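Local coordinates for DUF3256 domain-containing protein (Porphyromonas gingivalis W83, PDB 2P3P), which is of unknown function but can bind magnesium, at residues 93-107 and 151-163. Numbering follows the deposited sequence. Where two conformers were deposited one is given.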
loop_
_atom_site.group_PDB
_atom_site.type_symbol
_atom_site.label_atom_id
_atom_site.label_comp_id
_atom_site.label_asym_id
_atom_site.label_seq_id
_atom_site.Cartn_x
_atom_site.Cartn_y
_atom_site.Cartn_z
ATOM N N CYS A 93 -9.504 -2.321 1.523
ATOM C CA CYS A 93 -8.443 -1.494 0.983
ATOM C C CYS A 93 -7.205 -2.350 0.914
ATOM O O CYS A 93 -6.821 -2.968 1.928
ATOM C CB CYS A 93 -8.193 -0.293 1.903
ATOM S SG CYS A 93 -6.808 0.790 1.314
ATOM N N VAL A 94 -6.586 -2.426 -0.276
ATOM C CA VAL A 94 -5.455 -3.314 -0.463
ATOM C C VAL A 94 -4.380 -2.431 -1.037
ATOM O O VAL A 94 -4.626 -1.694 -1.990
ATOM C CB VAL A 94 -5.742 -4.530 -1.404
ATOM C CG1 VAL A 94 -4.545 -5.503 -1.429
ATOM C CG2 VAL A 94 -6.972 -5.284 -0.967
ATOM N N VAL A 95 -3.206 -2.471 -0.421
ATOM C CA VAL A 95 -2.086 -1.663 -0.866
ATOM C C VAL A 95 -1.010 -2.651 -1.294
ATOM O O VAL A 95 -0.547 -3.481 -0.494
ATOM C CB VAL A 95 -1.537 -0.704 0.253
ATOM C CG1 VAL A 95 -0.392 0.157 -0.289
ATOM C CG2 VAL A 95 -2.614 0.166 0.831
ATOM N N THR A 96 -0.623 -2.558 -2.553
ATOM C CA THR A 96 0.320 -3.516 -3.134
ATOM C C THR A 96 1.532 -2.729 -3.581
ATOM O O THR A 96 1.405 -1.788 -4.403
ATOM C CB THR A 96 -0.271 -4.297 -4.311
ATOM O OG1 THR A 96 -1.482 -4.958 -3.931
ATOM C CG2 THR A 96 0.755 -5.351 -4.818
ATOM N N THR A 97 2.696 -3.101 -3.057
ATOM C CA THR A 97 3.902 -2.324 -3.194
ATOM C C THR A 97 5.042 -3.167 -3.734
ATOM O O THR A 97 5.517 -4.119 -3.065
ATOM C CB THR A 97 4.358 -1.705 -1.826
ATOM O OG1 THR A 97 3.308 -0.956 -1.215
ATOM C CG2 THR A 97 5.571 -0.816 -2.045
ATOM N N VAL A 98 5.501 -2.834 -4.939
ATOM C CA VAL A 98 6.744 -3.461 -5.448
ATOM C C VAL A 98 7.906 -2.817 -4.659
ATOM O O VAL A 98 7.869 -1.623 -4.355
ATOM C CB VAL A 98 6.894 -3.293 -6.974
ATOM C CG1 VAL A 98 5.682 -3.835 -7.674
ATOM C CG2 VAL A 98 7.077 -1.847 -7.319
ATOM N N LEU A 99 8.906 -3.613 -4.266
ATOM C CA LEU A 99 9.942 -3.087 -3.346
ATOM C C LEU A 99 11.256 -2.813 -4.095
ATOM O O LEU A 99 12.117 -2.063 -3.595
ATOM C CB LEU A 99 10.152 -4.021 -2.147
ATOM C CG LEU A 99 8.960 -4.364 -1.232
ATOM C CD1 LEU A 99 9.347 -5.567 -0.334
ATOM C CD2 LEU A 99 8.475 -3.184 -0.376
ATOM N N HIS A 100 11.361 -3.379 -5.296
ATOM C CA HIS A 100 12.510 -3.269 -6.174
ATOM C C HIS A 100 12.013 -3.299 -7.629
ATOM O O HIS A 100 11.061 -4.030 -7.917
ATOM C CB HIS A 100 13.441 -4.439 -5.917
ATOM C CG HIS A 100 13.989 -4.441 -4.529
ATOM N ND1 HIS A 100 14.945 -3.541 -4.121
ATOM C CD2 HIS A 100 13.665 -5.176 -3.434
ATOM C CE1 HIS A 100 15.221 -3.742 -2.843
ATOM N NE2 HIS A 100 14.452 -4.720 -2.399
ATOM N N PRO A 101 12.661 -2.553 -8.544
ATOM C CA PRO A 101 13.845 -1.699 -8.367
ATOM C C PRO A 101 13.627 -0.377 -7.620
ATOM O O PRO A 101 14.584 0.171 -7.081
ATOM C CB PRO A 101 14.341 -1.463 -9.801
ATOM C CG PRO A 101 13.184 -1.683 -10.663
ATOM C CD PRO A 101 12.229 -2.597 -9.959
ATOM N N VAL A 102 12.390 0.126 -7.563
ATOM C CA VAL A 102 12.080 1.296 -6.723
ATOM C C VAL A 102 10.684 1.136 -6.106
ATOM O O VAL A 102 9.722 0.837 -6.803
ATOM C CB VAL A 102 12.189 2.633 -7.501
ATOM C CG1 VAL A 102 12.066 3.845 -6.539
ATOM C CG2 VAL A 102 13.499 2.723 -8.263
ATOM N N ALA A 103 10.592 1.354 -4.796
ATOM C CA ALA A 103 9.367 1.101 -4.041
ATOM C C ALA A 103 8.250 2.000 -4.566
ATOM O O ALA A 103 8.453 3.196 -4.738
ATOM C CB ALA A 103 9.608 1.316 -2.546
ATOM N N ASP A 104 7.116 1.392 -4.907
ATOM C CA ASP A 104 6.004 2.062 -5.577
ATOM C C ASP A 104 4.745 1.258 -5.307
ATOM O O ASP A 104 4.725 0.027 -5.488
ATOM C CB ASP A 104 6.326 2.214 -7.074
ATOM C CG ASP A 104 5.364 3.137 -7.803
ATOM O OD1 ASP A 104 5.014 4.222 -7.252
ATOM O OD2 ASP A 104 4.982 2.796 -8.978
ATOM N N SER A 105 3.708 1.947 -4.832
ATOM C CA SER A 105 2.498 1.331 -4.351
ATOM C C SER A 105 1.317 1.584 -5.297
ATOM O O SER A 105 1.241 2.632 -5.923
ATOM C CB SER A 105 2.150 1.904 -2.968
ATOM O OG SER A 105 3.141 1.577 -2.001
ATOM N N ARG A 106 0.366 0.633 -5.285
ATOM C CA ARG A 106 -0.966 0.801 -5.867
ATOM C C ARG A 106 -1.941 0.605 -4.717
ATOM O O ARG A 106 -1.726 -0.264 -3.879
ATOM C CB ARG A 106 -1.232 -0.253 -6.937
ATOM C CG ARG A 106 -0.285 -0.191 -8.120
ATOM C CD ARG A 106 -0.593 -1.249 -9.241
ATOM N NE ARG A 106 -0.740 -2.566 -8.646
ATOM C CZ ARG A 106 -1.908 -3.038 -8.216
ATOM N NH1 ARG A 106 -2.995 -2.287 -8.369
ATOM N NH2 ARG A 106 -1.975 -4.210 -7.580
ATOM N N ILE A 107 -2.949 1.440 -4.636
ATOM C CA ILE A 107 -4.044 1.255 -3.681
ATOM C C ILE A 107 -5.287 0.832 -4.498
ATOM O O ILE A 107 -5.717 1.541 -5.443
ATOM C CB ILE A 107 -4.362 2.531 -2.884
ATOM C CG1 ILE A 107 -3.124 3.141 -2.249
ATOM C CG2 ILE A 107 -5.382 2.219 -1.771
ATOM C CD1 ILE A 107 -3.419 4.437 -1.539
ATOM N N THR A 151 9.852 12.578 -12.645
ATOM C CA THR A 151 8.829 11.678 -13.197
ATOM C C THR A 151 9.557 10.535 -13.911
ATOM O O THR A 151 10.426 10.801 -14.739
ATOM C CB THR A 151 7.930 12.457 -14.182
ATOM O OG1 THR A 151 7.258 13.524 -13.492
ATOM C CG2 THR A 151 6.904 11.543 -14.829
ATOM N N PRO A 152 9.199 9.258 -13.656
ATOM C CA PRO A 152 8.035 8.744 -12.906
ATOM C C PRO A 152 8.114 9.063 -11.426
ATOM O O PRO A 152 9.163 8.940 -10.812
ATOM C CB PRO A 152 8.079 7.224 -13.165
ATOM C CG PRO A 152 8.871 7.085 -14.383
ATOM C CD PRO A 152 9.915 8.141 -14.303
ATOM N N SER A 153 6.995 9.504 -10.864
ATOM C CA SER A 153 6.989 9.964 -9.508
ATOM C C SER A 153 6.636 8.804 -8.575
ATOM O O SER A 153 5.566 8.771 -7.969
ATOM C CB SER A 153 6.029 11.126 -9.344
ATOM O OG SER A 153 6.370 12.184 -10.219
ATOM N N TYR A 154 7.594 7.909 -8.388
ATOM C CA TYR A 154 7.403 6.751 -7.508
ATOM C C TYR A 154 7.051 7.204 -6.108
ATOM O O TYR A 154 7.615 8.170 -5.582
ATOM C CB TYR A 154 8.641 5.849 -7.490
ATOM C CG TYR A 154 9.135 5.422 -8.852
ATOM C CD1 TYR A 154 8.425 4.504 -9.593
ATOM C CD2 TYR A 154 10.322 5.921 -9.388
ATOM C CE1 TYR A 154 8.855 4.084 -10.838
ATOM C CE2 TYR A 154 10.758 5.509 -10.661
ATOM C CZ TYR A 154 10.025 4.582 -11.365
ATOM O OH TYR A 154 10.413 4.122 -12.628
HETATM N N MSE A 155 6.075 6.528 -5.522
HETATM C CA MSE A 155 5.664 6.790 -4.151
HETATM C C MSE A 155 5.288 5.480 -3.458
HETATM O O MSE A 155 4.628 4.597 -4.028
HETATM C CB MSE A 155 4.482 7.789 -4.071
HETATM C CG MSE A 155 4.775 9.161 -4.681
HETATM SE SE MSE A 155 3.132 10.156 -4.963
HETATM C CE MSE A 155 3.816 11.579 -6.195
ATOM N N GLN A 156 5.749 5.349 -2.221
ATOM C CA GLN A 156 5.464 4.185 -1.397
ATOM C C GLN A 156 4.446 4.547 -0.308
ATOM O O GLN A 156 4.625 5.504 0.465
ATOM C CB GLN A 156 6.758 3.681 -0.724
ATOM C CG GLN A 156 6.522 2.434 0.138
ATOM C CD GLN A 156 7.810 1.808 0.624
ATOM O OE1 GLN A 156 8.895 2.429 0.554
ATOM N NE2 GLN A 156 7.694 0.635 1.186
ATOM N N VAL A 157 3.371 3.777 -0.264
ATOM C CA VAL A 157 2.348 3.941 0.727
ATOM C C VAL A 157 2.443 2.913 1.865
ATOM O O VAL A 157 2.706 1.744 1.623
ATOM C CB VAL A 157 1.006 3.768 0.041
ATOM C CG1 VAL A 157 -0.131 3.785 1.047
ATOM C CG2 VAL A 157 0.826 4.880 -1.066
ATOM N N SER A 158 2.190 3.387 3.081
ATOM C CA SER A 158 2.007 2.524 4.272
ATOM C C SER A 158 0.661 2.826 4.947
ATOM O O SER A 158 0.486 3.873 5.552
ATOM C CB SER A 158 3.103 2.775 5.289
ATOM O OG SER A 158 3.053 1.785 6.311
ATOM N N LEU A 159 -0.273 1.915 4.827
ATOM C CA LEU A 159 -1.534 2.014 5.600
ATOM C C LEU A 159 -1.259 1.571 7.037
ATOM O O LEU A 159 -0.582 0.544 7.293
ATOM C CB LEU A 159 -2.578 1.118 4.908
ATOM C CG LEU A 159 -3.958 1.057 5.505
ATOM C CD1 LEU A 159 -4.611 2.432 5.530
ATOM C CD2 LEU A 159 -4.760 0.045 4.656
ATOM N N SER A 160 -1.736 2.353 8.003
ATOM C CA SER A 160 -1.634 1.958 9.405
ATOM C C SER A 160 -2.296 0.608 9.702
ATOM O O SER A 160 -3.315 0.210 9.099
ATOM C CB SER A 160 -2.217 3.027 10.341
ATOM O OG SER A 160 -2.100 2.639 11.736
ATOM N N GLU A 161 -1.698 -0.109 10.644
ATOM C CA GLU A 161 -2.257 -1.347 11.153
ATOM C C GLU A 161 -3.388 -1.106 12.140
ATOM O O GLU A 161 -4.179 -1.995 12.388
ATOM C CB GLU A 161 -1.175 -2.189 11.838
ATOM C CG GLU A 161 -0.118 -2.648 10.827
ATOM C CD GLU A 161 1.220 -3.000 11.422
ATOM O OE1 GLU A 161 1.266 -3.574 12.548
ATOM O OE2 GLU A 161 2.241 -2.751 10.722
ATOM N N GLU A 162 -3.408 0.066 12.757
ATOM C CA GLU A 162 -4.233 0.274 13.938
ATOM C C GLU A 162 -5.185 1.469 13.903
ATOM O O GLU A 162 -6.038 1.556 14.773
ATOM C CB GLU A 162 -3.338 0.391 15.166
ATOM C CG GLU A 162 -1.999 -0.269 14.946
ATOM C CD GLU A 162 -1.146 -0.271 16.162
ATOM O OE1 GLU A 162 -1.559 0.326 17.198
ATOM O OE2 GLU A 162 -0.048 -0.875 16.072
ATOM N N SER A 163 -4.970 2.416 12.997
ATOM C CA SER A 163 -5.919 3.506 12.793
ATOM C C SER A 163 -6.248 3.593 11.324
ATOM O O SER A 163 -5.554 2.988 10.493
ATOM C CB SER A 163 -5.369 4.855 13.273
ATOM O OG SER A 163 -4.659 4.736 14.486
HETATM O O HOH W 1 2.007 5.134 -4.811
#
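Strand 155-159, an edge strand of the four-stranded sheet, crosses strand 104-107 of the seven-stranded sheet at 56°, their axes 4.5 Å apart, and Ser105 N donates to Met155 O (2.9 Å). Asp104, its CG anti to the backbone N, brings OD1 to Met155 N at 3.1 Å; the donor meets the anti side of the carboxylate, somewhat out of its plane. Ser105 OG accepts a nearly straight bond from Val157 N (2.8 Å, 172°) and gives its own proton to Thr97 OG1 of the paired strand. A water donates to both Ser105 O and Met155 O, bridging the two strands. Tyr154, its side chain about 9 Å from that of Ser149, a magnesium site with no ion bound in this chain, turns one ring face to Val102 and the other to Pro152, while Asp104 CG lies in the ring plane at its edge, the carboxylate turned 83° to the ring. Ala103 CB lies against the Gln156 amide, 3.4 Å from OE1. Farther along, Val157 CG1 touches Val95 CG1 (3.9 Å) and Ile107 CD1, and Leu159 CD2 reaches Cys93 SG at 4.0 Å. Here one direct backbone bond holds the edge strand, supplemented by the water and two side-chain acceptors for alternate N-H groups, with apolar packing along Val157 and Leu159.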